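Local atomic coordinates of K5 lyase (Enterobacteria phage k1-5, PDB entry 2X3H), a protein that probably cleaves the glycosaminoglycan-like K5 capsular polysaccharide of its bacterial host by elimination, as a trimer built like a viral tail spike. Residues A[173-178]-A[200-205]; A[118-123]-A[143-148]; A[232-237]-A[257-262]. All coordinates share one frame; numbering follows the deposited sequence.

Interaction 1 of 3, residues A[173-178]-A[200-205]; sequences VNFSNV and KGIRGS
Asn174 and Arg203 stand side by side on one face of two parallel strands, both side chains leading the same way. The amide oxygen OD1 of Asn174 accepts a hydrogen bond from NH1 of Arg203 at 2.9 Å. OD1 lies only 1° out of the guanidinium plane and meets that group at its edge, although the amide itself is turned 45° from the guanidinium. With CG anti to its carbonyl carbon (chi1 -58°), Asn174 brings its oxygen alongside the arginine's aliphatic chain, 3.3 Å from Arg203 CB. A water lies 2.8 Å from both Asn174 OD1 and Gly201 O and can donate to either, though it has more acceptors nearby than protons. The other guanidinium nitrogens are used across the subunit interface: NE donates to Gly196 O and NH2 to Thr169 OG1 of the second subunit, which fixes the rotation of the group.

The opposite face is apolar. Ile202 CG2 comes to the edge of the Phe175 ring, 3.8 Å from CE1, while Val173 CG1 lies above one face of the ring, toward its rim. Main-chain bonds join the strands, Phe175 N to Arg203 O at 2.8 Å being the shortest, and Val178 N reaches Ser205 O beyond the corner at Asn177. Parallel strands of successive coils, paired in register, are the hallmark of a beta-helix; here its flank also packs on another subunit, as in trimeric tail spikes.

Interaction 2 of 3, residues A[118-123]-A[143-148]; sequences SGVLSH and NITVES
Strands 119-123 and 144-147 run parallel, 4.7 Å apart at their closest and 15° from exact alignment, laced by nearly straight main-chain bonds from Thr145 N to Gly119 O, Leu121 N to Thr145 O, Glu147 N to Leu121 O and His123 N to Glu147 O, the two central ones being the shortest at 2.8 Å each.

On one face, Val120 and Thr145 lie alongside each other, with Val120 CG2 4.2 Å from Thr145 CB. Glu147 passes across the flank of the valine: its CG is anti to the backbone N (chi1 -179°) and the chain stays extended, which carries OE1 to 3.9 Å from Val120 CG1. A water 2.8 Å from Thr145 OG1 donates to Gly119 O at 2.7 Å. The other face is apolar. There Ile144 CG1, anti to the backbone N (chi1 -162°), carries CD1 toward the neighbouring strand, 4.0 Å from Leu121 CG, crossing the leucine side chain at a slant. Farther along, a second water joins His123 ND1 to Ser148 OG.

Around this pair, the His123 ring stacks with Tyr130, and Leu113 of strand 112-114 touches both Leu121 and Ile144. Strand 99-103 pairs with the other edge of 119-123, and strand 168-178 with the other edge of 144-147, so two successive coils of the beta-helix are joined here with a further coil on either side.

Interaction 3 of 3, residues A[232-237]-A[257-262]; sequences IAKNYP and IGADCQ
Ile232 beside Ile257 and Lys234 beside Ala259 are paired as rungs of a parallel beta-helix, in which equivalent positions of successive coils stack. The tight part is this short strand pair. Ala233 is held through both of its peptide groups: its N donates to Ile257 O and its O accepts from Ala259 N, each at 2.9 Å. Asn235 N then closes on Ala259 O. The isoleucines share the same rotamer and meet through CG1 of Ile232 and CD1 of Ile257, 4.3 Å apart, and both pack on Leu227 of the second subunit. Lys234 lays its CG by Ala259 CB, and its extended chain carries NZ to a salt bridge with Asp195 of the second subunit.

Beyond the strands both chains turn, Asn235 and Asp260 having positive phi, and the contact becomes more open. These two partly exposed side chains run alongside each other with amide and carboxylate planes only 11° apart, yet the nearest approach is Asn235 ND2 to Asp260 CB, 3.4 Å; OD2 of the aspartate stays 4.0 Å from that nitrogen, so they pack rather than bond. Asp260 O is buried here without a hydrogen-bond partner, met by Asn235 CA at 3.4 Å in a CA-H...O contact.

Past the turn the chains are buried again. Gln262 N binds Tyr236 O, while the glutamine's OE1 accepts from Asn212 N and the tyrosine hydroxyl bonds to Ser184. With SG anti to its carbonyl carbon (chi1 -62°), Cys261 turns its sulfur toward the other chain: it lies 3.6 Å from Ala233 O and takes a weak hydrogen bond from Tyr236 N, also 3.6 Å away.

The three contacts sample six successive coils of one beta-helix, in the order interaction 2, interaction 1, interaction 3. Neighbours are joined directly: Asn174 O pairs with Val146 N, and Ile202 O with Ile232 N, whereas interactions 2 and 3 stay about 8 Å apart at their nearest atoms. Interactions 1 and 3 are largely buried; interaction 2 is only partly so. The same ladder carries different chemistry on the face bearing Asn174, Thr145 and Ile232: an asparagine-arginine pair whose arginine also grips the second subunit in interaction 1, hydrated and acidic groups in interaction 2, and mainly apolar packing against the second subunit in interaction 3.

Interaction 1 of 3, residues A[173-178]-A[200-205]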
ATOM      1  N   VAL A 173      13.191 -18.793 -14.581  1.00  6.29           N
ATOM      2  CA  VAL A 173      12.851 -19.602 -15.742  1.00  6.50           C
ATOM      3  C   VAL A 173      12.198 -18.766 -16.828  1.00  7.30           C
ATOM      4  O   VAL A 173      11.290 -17.976 -16.560  1.00  6.36           O
ATOM      5  CB  VAL A 173      11.927 -20.782 -15.369  1.00  7.26           C
ATOM      6  CG1 VAL A 173      11.576 -21.611 -16.615  1.00  8.27           C
ATOM      7  CG2 VAL A 173      12.601 -21.665 -14.331  1.00  7.93           C
ATOM      8  N   ASN A 174      12.677 -18.940 -18.059  1.00  6.73           N
ATOM      9  CA  ASN A 174      12.093 -18.279 -19.229  1.00  7.00           C
ATOM     10  C   ASN A 174      11.316 -19.257 -20.092  1.00  7.57           C
ATOM     11  O   ASN A 174      11.857 -20.278 -20.518  1.00  9.22           O
ATOM     12  CB  ASN A 174      13.189 -17.626 -20.069  1.00  8.36           C
ATOM     13  CG  ASN A 174      14.002 -16.620 -19.279  1.00  9.56           C
ATOM     14  OD1 ASN A 174      13.446 -15.757 -18.597  1.00  8.24           O
ATOM     15  ND2 ASN A 174      15.329 -16.722 -19.366  1.00 12.33           N
ATOM     16  N   PHE A 175      10.057 -18.929 -20.363  1.00  6.75           N
ATOM     17  CA  PHE A 175       9.202 -19.771 -21.192  1.00  7.05           C
ATOM     18  C   PHE A 175       9.056 -19.120 -22.554  1.00  8.29           C
ATOM     19  O   PHE A 175       8.613 -17.972 -22.655  1.00  8.15           O
ATOM     20  CB  PHE A 175       7.830 -19.952 -20.533  1.00  7.47           C
ATOM     21  CG  PHE A 175       7.881 -20.760 -19.260  1.00  7.69           C
ATOM     22  CD1 PHE A 175       7.927 -20.122 -18.018  1.00  7.93           C
ATOM     23  CD2 PHE A 175       7.910 -22.147 -19.297  1.00  7.91           C
ATOM     24  CE1 PHE A 175       7.988 -20.852 -16.831  1.00  8.87           C
ATOM     25  CE2 PHE A 175       7.971 -22.898 -18.118  1.00  9.20           C
ATOM     26  CZ  PHE A 175       8.015 -22.253 -16.877  1.00  8.88           C
ATOM     27  N   SER A 176       9.429 -19.848 -23.605  1.00  8.75           N
ATOM     28  CA  SER A 176       9.476 -19.258 -24.941  1.00  9.90           C
ATOM     29  C   SER A 176       8.603 -20.008 -25.946  1.00  9.95           C
ATOM     30  O   SER A 176       8.295 -21.194 -25.749  1.00 10.10           O
ATOM     31  CB  SER A 176      10.918 -19.219 -25.447  1.00 11.39           C
ATOM     32  OG  SER A 176      11.474 -20.519 -25.468  1.00 14.33           O
ATOM     33  N   ASN A 177       8.208 -19.295 -27.009  1.00 10.27           N
ATOM     34  CA  ASN A 177       7.407 -19.833 -28.100  1.00 10.29           C
ATOM     35  C   ASN A 177       6.103 -20.453 -27.601  1.00 10.25           C
ATOM     36  O   ASN A 177       5.662 -21.494 -28.076  1.00  9.97           O
ATOM     37  CB  ASN A 177       8.220 -20.846 -28.911  1.00 12.00           C
ATOM     38  CG  ASN A 177       7.763 -20.934 -30.348  1.00 14.10           C
ATOM     39  OD1 ASN A 177       7.334 -19.931 -30.936  1.00 15.32           O
ATOM     40  ND2 ASN A 177       7.855 -22.128 -30.934  1.00 14.96           N
ATOM     41  N   VAL A 178       5.494 -19.803 -26.621  1.00  9.21           N
ATOM     42  CA  VAL A 178       4.283 -20.341 -25.992  1.00  8.30           C
ATOM     43  C   VAL A 178       3.085 -20.087 -26.900  1.00  8.75           C
ATOM     44  O   VAL A 178       2.920 -18.970 -27.412  1.00  9.54           O
ATOM     45  CB  VAL A 178       4.039 -19.668 -24.625  1.00  8.33           C
ATOM     46  CG1 VAL A 178       2.985 -20.420 -23.821  1.00  7.83           C
ATOM     47  CG2 VAL A 178       5.338 -19.585 -23.853  1.00  8.30           C
ATOM     48  N   LYS A 200       9.346 -17.627  -8.722  1.00  6.13           N
ATOM     49  CA  LYS A 200       9.898 -16.279  -8.773  1.00  7.58           C
ATOM     50  C   LYS A 200      10.784 -16.054  -9.983  1.00  7.69           C
ATOM     51  O   LYS A 200      11.545 -16.938 -10.383  1.00  7.90           O
ATOM     52  CB  LYS A 200      10.664 -15.964  -7.495  1.00  9.86           C
ATOM     53  CG  LYS A 200      11.704 -16.999  -7.103  1.00 12.41           C
ATOM     54  CD  LYS A 200      12.032 -16.871  -5.616  1.00 15.77           C
ATOM     55  CE  LYS A 200      13.064 -17.878  -5.185  1.00 16.75           C
ATOM     56  NZ  LYS A 200      13.769 -17.396  -3.957  1.00 17.98           N
ATOM     57  N   GLY A 201      10.687 -14.864 -10.562  1.00  5.89           N
ATOM     58  CA  GLY A 201      11.537 -14.536 -11.698  1.00  5.81           C
ATOM     59  C   GLY A 201      11.150 -15.345 -12.912  1.00  5.82           C
ATOM     60  O   GLY A 201      11.960 -16.106 -13.442  1.00  6.71           O
ATOM     61  N   ILE A 202       9.906 -15.188 -13.348  1.00  5.48           N
ATOM     62  CA  ILE A 202       9.408 -15.951 -14.478  1.00  4.69           C
ATOM     63  C   ILE A 202       9.138 -15.031 -15.644  1.00  5.74           C
ATOM     64  O   ILE A 202       8.492 -14.000 -15.470  1.00  5.55           O
ATOM     65  CB  ILE A 202       8.078 -16.622 -14.127  1.00  5.64           C
ATOM     66  CG1 ILE A 202       8.228 -17.507 -12.888  1.00  5.39           C
ATOM     67  CG2 ILE A 202       7.516 -17.383 -15.306  1.00  5.79           C
ATOM     68  CD1 ILE A 202       9.296 -18.606 -12.996  1.00  6.87           C
ATOM     69  N   ARG A 203       9.634 -15.403 -16.824  1.00  5.41           N
ATOM     70  CA  ARG A 203       9.259 -14.723 -18.077  1.00  5.75           C
ATOM     71  C   ARG A 203       8.447 -15.659 -18.958  1.00  5.53           C
ATOM     72  O   ARG A 203       8.734 -16.852 -19.018  1.00  6.18           O
ATOM     73  CB  ARG A 203      10.491 -14.281 -18.866  1.00  5.32           C
ATOM     74  CG  ARG A 203      11.323 -13.188 -18.194  1.00  5.77           C
ATOM     75  CD  ARG A 203      12.328 -12.573 -19.181  1.00  6.67           C
ATOM     76  NE  ARG A 203      13.248 -11.615 -18.568  1.00  6.40           N
ATOM     77  CZ  ARG A 203      14.375 -11.946 -17.943  1.00  6.05           C
ATOM     78  NH1 ARG A 203      14.712 -13.233 -17.809  1.00  7.03           N
ATOM     79  NH2 ARG A 203      15.169 -11.000 -17.428  1.00  6.24           N
ATOM     80  N   GLY A 204       7.439 -15.114 -19.634  1.00  5.98           N
ATOM     81  CA  GLY A 204       6.632 -15.882 -20.590  1.00  6.79           C
ATOM     82  C   GLY A 204       6.344 -15.018 -21.799  1.00  8.34           C
ATOM     83  O   GLY A 204       5.999 -13.844 -21.649  1.00  7.84           O
ATOM     84  N   SER A 205       6.504 -15.586 -22.995  1.00  8.78           N
ATOM     85  CA  SER A 205       6.199 -14.881 -24.233  1.00 10.09           C
ATOM     86  C   SER A 205       5.245 -15.705 -25.101  1.00  9.70           C
ATOM     87  O   SER A 205       5.637 -16.734 -25.658  1.00 10.29           O
ATOM     88  CB  SER A 205       7.482 -14.589 -25.005  1.00 12.92           C
ATOM     89  OG  SER A 205       7.198 -13.848 -26.184  1.00 17.04           O
TER
HETATM   90  O   HOH W   1      13.354 -15.454 -15.796  1.00  9.29           O
HETATM   91  O   HOH W   2      17.521 -14.419 -18.077  1.00 13.48           O

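Interaction 2 of 3, residues A[118-123]-A[143-148]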
ATOM      1  N   SER A 118      21.982 -21.019 -19.606  1.00 10.07           N
ATOM      2  CA  SER A 118      22.317 -21.300 -21.004  1.00 10.85           C
ATOM      3  C   SER A 118      21.654 -22.547 -21.572  1.00 10.92           C
ATOM      4  O   SER A 118      21.701 -22.779 -22.787  1.00 12.48           O
ATOM      5  CB  SER A 118      23.831 -21.394 -21.192  1.00 10.47           C
ATOM      6  OG  SER A 118      24.349 -22.523 -20.509  1.00 10.54           O
ATOM      7  N   GLY A 119      21.053 -23.362 -20.709  1.00  9.64           N
ATOM      8  CA  GLY A 119      20.328 -24.533 -21.179  1.00  9.70           C
ATOM      9  C   GLY A 119      18.949 -24.174 -21.707  1.00  9.98           C
ATOM     10  O   GLY A 119      18.252 -23.323 -21.134  1.00  9.23           O
ATOM     11  N   VAL A 120      18.566 -24.801 -22.817  1.00  9.57           N
ATOM     12  CA  VAL A 120      17.223 -24.664 -23.368  1.00 10.36           C
ATOM     13  C   VAL A 120      16.612 -26.050 -23.516  1.00 11.13           C
ATOM     14  O   VAL A 120      17.191 -26.908 -24.182  1.00 11.34           O
ATOM     15  CB  VAL A 120      17.245 -24.004 -24.763  1.00 10.73           C
ATOM     16  CG1 VAL A 120      15.815 -23.880 -25.323  1.00 11.08           C
ATOM     17  CG2 VAL A 120      17.947 -22.654 -24.703  1.00 11.76           C
ATOM     18  N   LEU A 121      15.463 -26.278 -22.882  1.00 10.96           N
ATOM     19  CA  LEU A 121      14.736 -27.524 -23.072  1.00 10.88           C
ATOM     20  C   LEU A 121      13.722 -27.301 -24.177  1.00 11.97           C
ATOM     21  O   LEU A 121      12.741 -26.576 -24.000  1.00 11.51           O
ATOM     22  CB  LEU A 121      14.047 -27.963 -21.778  1.00 11.29           C
ATOM     23  CG  LEU A 121      15.010 -28.389 -20.667  1.00 12.85           C
ATOM     24  CD1 LEU A 121      14.254 -28.766 -19.395  1.00 12.90           C
ATOM     25  CD2 LEU A 121      15.864 -29.561 -21.135  1.00 13.38           C
ATOM     26  N   SER A 122      13.975 -27.901 -25.335  1.00 11.56           N
ATOM     27  CA  SER A 122      13.136 -27.656 -26.507  1.00 12.04           C
ATOM     28  C   SER A 122      12.210 -28.830 -26.805  1.00 12.60           C
ATOM     29  O   SER A 122      12.665 -29.905 -27.218  1.00 12.98           O
ATOM     30  CB  SER A 122      14.012 -27.348 -27.721  1.00 13.53           C
ATOM     31  OG  SER A 122      13.224 -27.161 -28.881  1.00 13.81           O
ATOM     32  N   HIS A 123      10.915 -28.616 -26.602  1.00 12.09           N
ATOM     33  CA  HIS A 123       9.920 -29.666 -26.775  1.00 12.16           C
ATOM     34  C   HIS A 123       9.931 -30.186 -28.210  1.00 12.61           C
ATOM     35  O   HIS A 123       9.736 -29.428 -29.168  1.00 12.89           O
ATOM     36  CB  HIS A 123       8.526 -29.157 -26.389  1.00 12.09           C
ATOM     37  CG  HIS A 123       7.535 -30.243 -26.085  1.00 11.74           C
ATOM     38  ND1 HIS A 123       6.176 -30.010 -26.031  1.00 11.04           N
ATOM     39  CD2 HIS A 123       7.701 -31.561 -25.813  1.00 11.40           C
ATOM     40  CE1 HIS A 123       5.548 -31.137 -25.739  1.00 11.42           C
ATOM     41  NE2 HIS A 123       6.451 -32.093 -25.596  1.00 12.08           N
ATOM     42  N   ASN A 143      17.050 -21.286 -13.542  1.00  7.34           N
ATOM     43  CA  ASN A 143      18.034 -20.761 -14.499  1.00  7.75           C
ATOM     44  C   ASN A 143      18.027 -21.489 -15.844  1.00  7.82           C
ATOM     45  O   ASN A 143      19.077 -21.912 -16.351  1.00  8.74           O
ATOM     46  CB  ASN A 143      19.439 -20.804 -13.877  1.00  9.00           C
ATOM     47  CG  ASN A 143      19.493 -20.181 -12.483  1.00 10.80           C
ATOM     48  OD1 ASN A 143      18.817 -19.192 -12.195  1.00 11.06           O
ATOM     49  ND2 ASN A 143      20.324 -20.754 -11.617  1.00 11.82           N
ATOM     50  N   ILE A 144      16.853 -21.603 -16.442  1.00  7.28           N
ATOM     51  CA  ILE A 144      16.711 -22.410 -17.651  1.00  7.93           C
ATOM     52  C   ILE A 144      15.582 -21.856 -18.521  1.00  8.20           C
ATOM     53  O   ILE A 144      14.713 -21.129 -18.038  1.00  7.42           O
ATOM     54  CB  ILE A 144      16.462 -23.901 -17.264  1.00  8.35           C
ATOM     55  CG1 ILE A 144      16.752 -24.841 -18.441  1.00  9.28           C
ATOM     56  CG2 ILE A 144      15.044 -24.102 -16.710  1.00  8.55           C
ATOM     57  CD1 ILE A 144      17.131 -26.261 -17.981  1.00 10.89           C
ATOM     58  N   THR A 145      15.624 -22.182 -19.803  1.00  7.50           N
ATOM     59  CA  THR A 145      14.566 -21.815 -20.729  1.00  8.52           C
ATOM     60  C   THR A 145      13.812 -23.077 -21.131  1.00  9.27           C
ATOM     61  O   THR A 145      14.425 -24.124 -21.340  1.00  9.44           O
ATOM     62  CB  THR A 145      15.165 -21.152 -21.980  1.00 10.04           C
ATOM     63  OG1 THR A 145      15.821 -19.933 -21.596  1.00 10.42           O
ATOM     64  CG2 THR A 145      14.077 -20.871 -23.012  1.00 10.18           C
ATOM     65  N   VAL A 146      12.489 -22.970 -21.208  1.00  8.49           N
ATOM     66  CA  VAL A 146      11.626 -24.050 -21.687  1.00  8.10           C
ATOM     67  C   VAL A 146      10.902 -23.563 -22.934  1.00  9.43           C
ATOM     68  O   VAL A 146      10.113 -22.620 -22.881  1.00  8.58           O
ATOM     69  CB  VAL A 146      10.633 -24.497 -20.594  1.00  7.33           C
ATOM     70  CG1 VAL A 146       9.705 -25.610 -21.102  1.00  6.95           C
ATOM     71  CG2 VAL A 146      11.397 -24.949 -19.351  1.00  7.87           C
ATOM     72  N   GLU A 147      11.208 -24.193 -24.065  1.00  9.53           N
ATOM     73  CA  GLU A 147      10.673 -23.781 -25.349  1.00 12.30           C
ATOM     74  C   GLU A 147       9.620 -24.760 -25.855  1.00 11.52           C
ATOM     75  O   GLU A 147       9.835 -25.971 -25.844  1.00 11.84           O
ATOM     76  CB  GLU A 147      11.806 -23.686 -26.378  1.00 13.61           C
ATOM     77  CG  GLU A 147      11.318 -23.246 -27.746  1.00 17.15           C
ATOM     78  CD  GLU A 147      12.427 -23.027 -28.760  1.00 20.10           C
ATOM     79  OE1 GLU A 147      13.626 -23.169 -28.418  1.00 21.01           O
ATOM     80  OE2 GLU A 147      12.080 -22.697 -29.922  1.00 22.63           O
ATOM     81  N   SER A 148       8.508 -24.229 -26.307  1.00 11.20           N
ATOM     82  CA  SER A 148       7.463 -25.070 -26.883  1.00 12.36           C
ATOM     83  C   SER A 148       7.597 -25.085 -28.415  1.00 12.27           C
ATOM     84  O   SER A 148       8.252 -24.214 -28.990  1.00 12.14           O
ATOM     85  CB  SER A 148       6.088 -24.562 -26.407  1.00 14.10           C
ATOM     86  OG  SER A 148       5.020 -25.320 -26.930  1.00 16.80           O
TER
HETATM   87  O   HOH W   3      18.525 -20.614 -21.031  1.00 12.99           O
HETATM   88  O   HOH W   4       5.464 -27.444 -24.959  1.00 11.76           O

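Interaction 3 of 3, residues A[232-237]-A[257-262]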
ATOM      1  N   ILE A 232       7.020 -11.582 -15.585  1.00  5.07           N
ATOM      2  CA  ILE A 232       6.855 -10.699 -16.739  1.00  5.67           C
ATOM      3  C   ILE A 232       6.266 -11.526 -17.864  1.00  6.15           C
ATOM      4  O   ILE A 232       6.932 -12.425 -18.398  1.00  7.02           O
ATOM      5  CB  ILE A 232       8.192 -10.065 -17.204  1.00  6.05           C
ATOM      6  CG1 ILE A 232       8.923  -9.398 -16.025  1.00  6.83           C
ATOM      7  CG2 ILE A 232       7.925  -9.083 -18.337  1.00  6.92           C
ATOM      8  CD1 ILE A 232      10.270  -8.763 -16.381  1.00  6.73           C
ATOM      9  N   ALA A 233       5.013 -11.252 -18.210  1.00  5.65           N
ATOM     10  CA  ALA A 233       4.301 -12.070 -19.190  1.00  5.22           C
ATOM     11  C   ALA A 233       3.828 -11.211 -20.340  1.00  6.77           C
ATOM     12  O   ALA A 233       3.263 -10.143 -20.114  1.00  7.07           O
ATOM     13  CB  ALA A 233       3.106 -12.758 -18.521  1.00  6.12           C
ATOM     14  N   LYS A 234       4.037 -11.692 -21.567  1.00  6.42           N
ATOM     15  CA  LYS A 234       3.660 -10.930 -22.751  1.00  6.72           C
ATOM     16  C   LYS A 234       2.647 -11.653 -23.635  1.00  7.05           C
ATOM     17  O   LYS A 234       2.854 -12.809 -24.017  1.00  7.07           O
ATOM     18  CB  LYS A 234       4.908 -10.561 -23.552  1.00  8.65           C
ATOM     19  CG  LYS A 234       5.772  -9.580 -22.776  1.00 10.42           C
ATOM     20  CD  LYS A 234       7.063  -9.246 -23.459  1.00 12.29           C
ATOM     21  CE  LYS A 234       7.734  -8.097 -22.698  1.00 12.77           C
ATOM     22  NZ  LYS A 234       9.168  -8.014 -23.023  1.00 13.91           N
ATOM     23  N   ASN A 235       1.551 -10.958 -23.935  1.00  7.12           N
ATOM     24  CA  ASN A 235       0.574 -11.372 -24.940  1.00  8.21           C
ATOM     25  C   ASN A 235      -0.285 -12.574 -24.583  1.00  8.09           C
ATOM     26  O   ASN A 235      -0.871 -13.191 -25.473  1.00  8.34           O
ATOM     27  CB  ASN A 235       1.243 -11.669 -26.287  1.00 10.51           C
ATOM     28  CG  ASN A 235       2.153 -10.563 -26.757  1.00 14.11           C
ATOM     29  OD1 ASN A 235       3.333 -10.801 -27.011  1.00 17.82           O
ATOM     30  ND2 ASN A 235       1.611  -9.368 -26.915  1.00 15.29           N
ATOM     31  N   TYR A 236      -0.385 -12.908 -23.305  1.00  6.55           N
ATOM     32  CA  TYR A 236      -1.244 -14.034 -22.924  1.00  6.42           C
ATOM     33  C   TYR A 236      -2.726 -13.668 -22.952  1.00  6.53           C
ATOM     34  O   TYR A 236      -3.095 -12.520 -22.689  1.00  6.75           O
ATOM     35  CB  TYR A 236      -0.879 -14.575 -21.542  1.00  6.43           C
ATOM     36  CG  TYR A 236       0.397 -15.400 -21.491  1.00  6.29           C
ATOM     37  CD1 TYR A 236       1.636 -14.786 -21.393  1.00  5.82           C
ATOM     38  CD2 TYR A 236       0.358 -16.795 -21.504  1.00  6.34           C
ATOM     39  CE1 TYR A 236       2.800 -15.525 -21.318  1.00  6.01           C
ATOM     40  CE2 TYR A 236       1.533 -17.553 -21.432  1.00  6.56           C
ATOM     41  CZ  TYR A 236       2.746 -16.910 -21.338  1.00  6.38           C
ATOM     42  OH  TYR A 236       3.910 -17.615 -21.240  1.00  7.18           O
ATOM     43  N   PRO A 237      -3.588 -14.645 -23.287  1.00  7.23           N
ATOM     44  CA  PRO A 237      -5.021 -14.376 -23.369  1.00  7.60           C
ATOM     45  C   PRO A 237      -5.790 -14.497 -22.044  1.00  8.06           C
ATOM     46  O   PRO A 237      -5.438 -13.814 -21.082  1.00  8.44           O
ATOM     47  CB  PRO A 237      -5.500 -15.384 -24.430  1.00  7.91           C
ATOM     48  CG  PRO A 237      -4.583 -16.541 -24.257  1.00  7.62           C
ATOM     49  CD  PRO A 237      -3.267 -16.021 -23.722  1.00  7.28           C
ATOM     50  N   ILE A 257       4.152  -8.085 -14.024  1.00  4.22           N
ATOM     51  CA  ILE A 257       3.999  -7.238 -15.208  1.00  4.88           C
ATOM     52  C   ILE A 257       3.340  -8.063 -16.307  1.00  4.71           C
ATOM     53  O   ILE A 257       3.843  -9.136 -16.670  1.00  5.43           O
ATOM     54  CB  ILE A 257       5.366  -6.737 -15.739  1.00  6.13           C
ATOM     55  CG1 ILE A 257       6.123  -5.976 -14.657  1.00  6.26           C
ATOM     56  CG2 ILE A 257       5.189  -5.908 -17.029  1.00  6.77           C
ATOM     57  CD1 ILE A 257       7.494  -5.456 -15.106  1.00  7.27           C
ATOM     58  N   GLY A 258       2.215  -7.577 -16.823  1.00  4.41           N
ATOM     59  CA  GLY A 258       1.575  -8.195 -17.986  1.00  4.82           C
ATOM     60  C   GLY A 258       1.506  -7.150 -19.070  1.00  5.59           C
ATOM     61  O   GLY A 258       0.975  -6.062 -18.847  1.00  6.24           O
ATOM     62  N   ALA A 259       2.077  -7.462 -20.235  1.00  5.09           N
ATOM     63  CA  ALA A 259       2.016  -6.575 -21.386  1.00  6.11           C
ATOM     64  C   ALA A 259       1.136  -7.174 -22.478  1.00  6.22           C
ATOM     65  O   ALA A 259       1.335  -8.324 -22.891  1.00  6.68           O
ATOM     66  CB  ALA A 259       3.427  -6.281 -21.917  1.00  6.15           C
ATOM     67  N   ASP A 260       0.159  -6.391 -22.939  1.00  6.43           N
ATOM     68  CA  ASP A 260      -0.771  -6.815 -24.000  1.00  6.88           C
ATOM     69  C   ASP A 260      -1.482  -8.158 -23.730  1.00  6.68           C
ATOM     70  O   ASP A 260      -1.788  -8.918 -24.659  1.00  7.59           O
ATOM     71  CB  ASP A 260      -0.040  -6.841 -25.351  1.00  8.42           C
ATOM     72  CG  ASP A 260       0.724  -5.541 -25.619  1.00 11.09           C
ATOM     73  OD1 ASP A 260       0.070  -4.490 -25.751  1.00 12.55           O
ATOM     74  OD2 ASP A 260       1.969  -5.571 -25.689  1.00 13.56           O
ATOM     75  N   CYS A 261      -1.748  -8.432 -22.455  1.00  6.19           N
ATOM     76  CA  CYS A 261      -2.513  -9.607 -22.031  1.00  6.21           C
ATOM     77  C   CYS A 261      -4.004  -9.289 -21.967  1.00  6.39           C
ATOM     78  O   CYS A 261      -4.374  -8.120 -21.858  1.00  7.02           O
ATOM     79  CB  CYS A 261      -2.064 -10.047 -20.641  1.00  6.97           C
ATOM     80  SG  CYS A 261      -0.333 -10.551 -20.531  1.00  8.21           S
ATOM     81  N   GLN A 262      -4.870 -10.300 -21.973  1.00  6.16           N
ATOM     82  CA  GLN A 262      -6.304  -9.996 -21.863  1.00  6.28           C
ATOM     83  C   GLN A 262      -6.611  -9.449 -20.469  1.00  5.71           C
ATOM     84  O   GLN A 262      -7.285  -8.429 -20.325  1.00  6.34           O
ATOM     85  CB  GLN A 262      -7.189 -11.207 -22.161  1.00  7.11           C
ATOM     86  CG  GLN A 262      -8.668 -10.854 -22.269  1.00  7.99           C
ATOM     87  CD  GLN A 262      -9.521 -12.027 -22.723  1.00  8.07           C
ATOM     88  OE1 GLN A 262      -9.006 -12.997 -23.280  1.00  9.08           O
ATOM     89  NE2 GLN A 262     -10.836 -11.945 -22.481  1.00  9.16           N
TER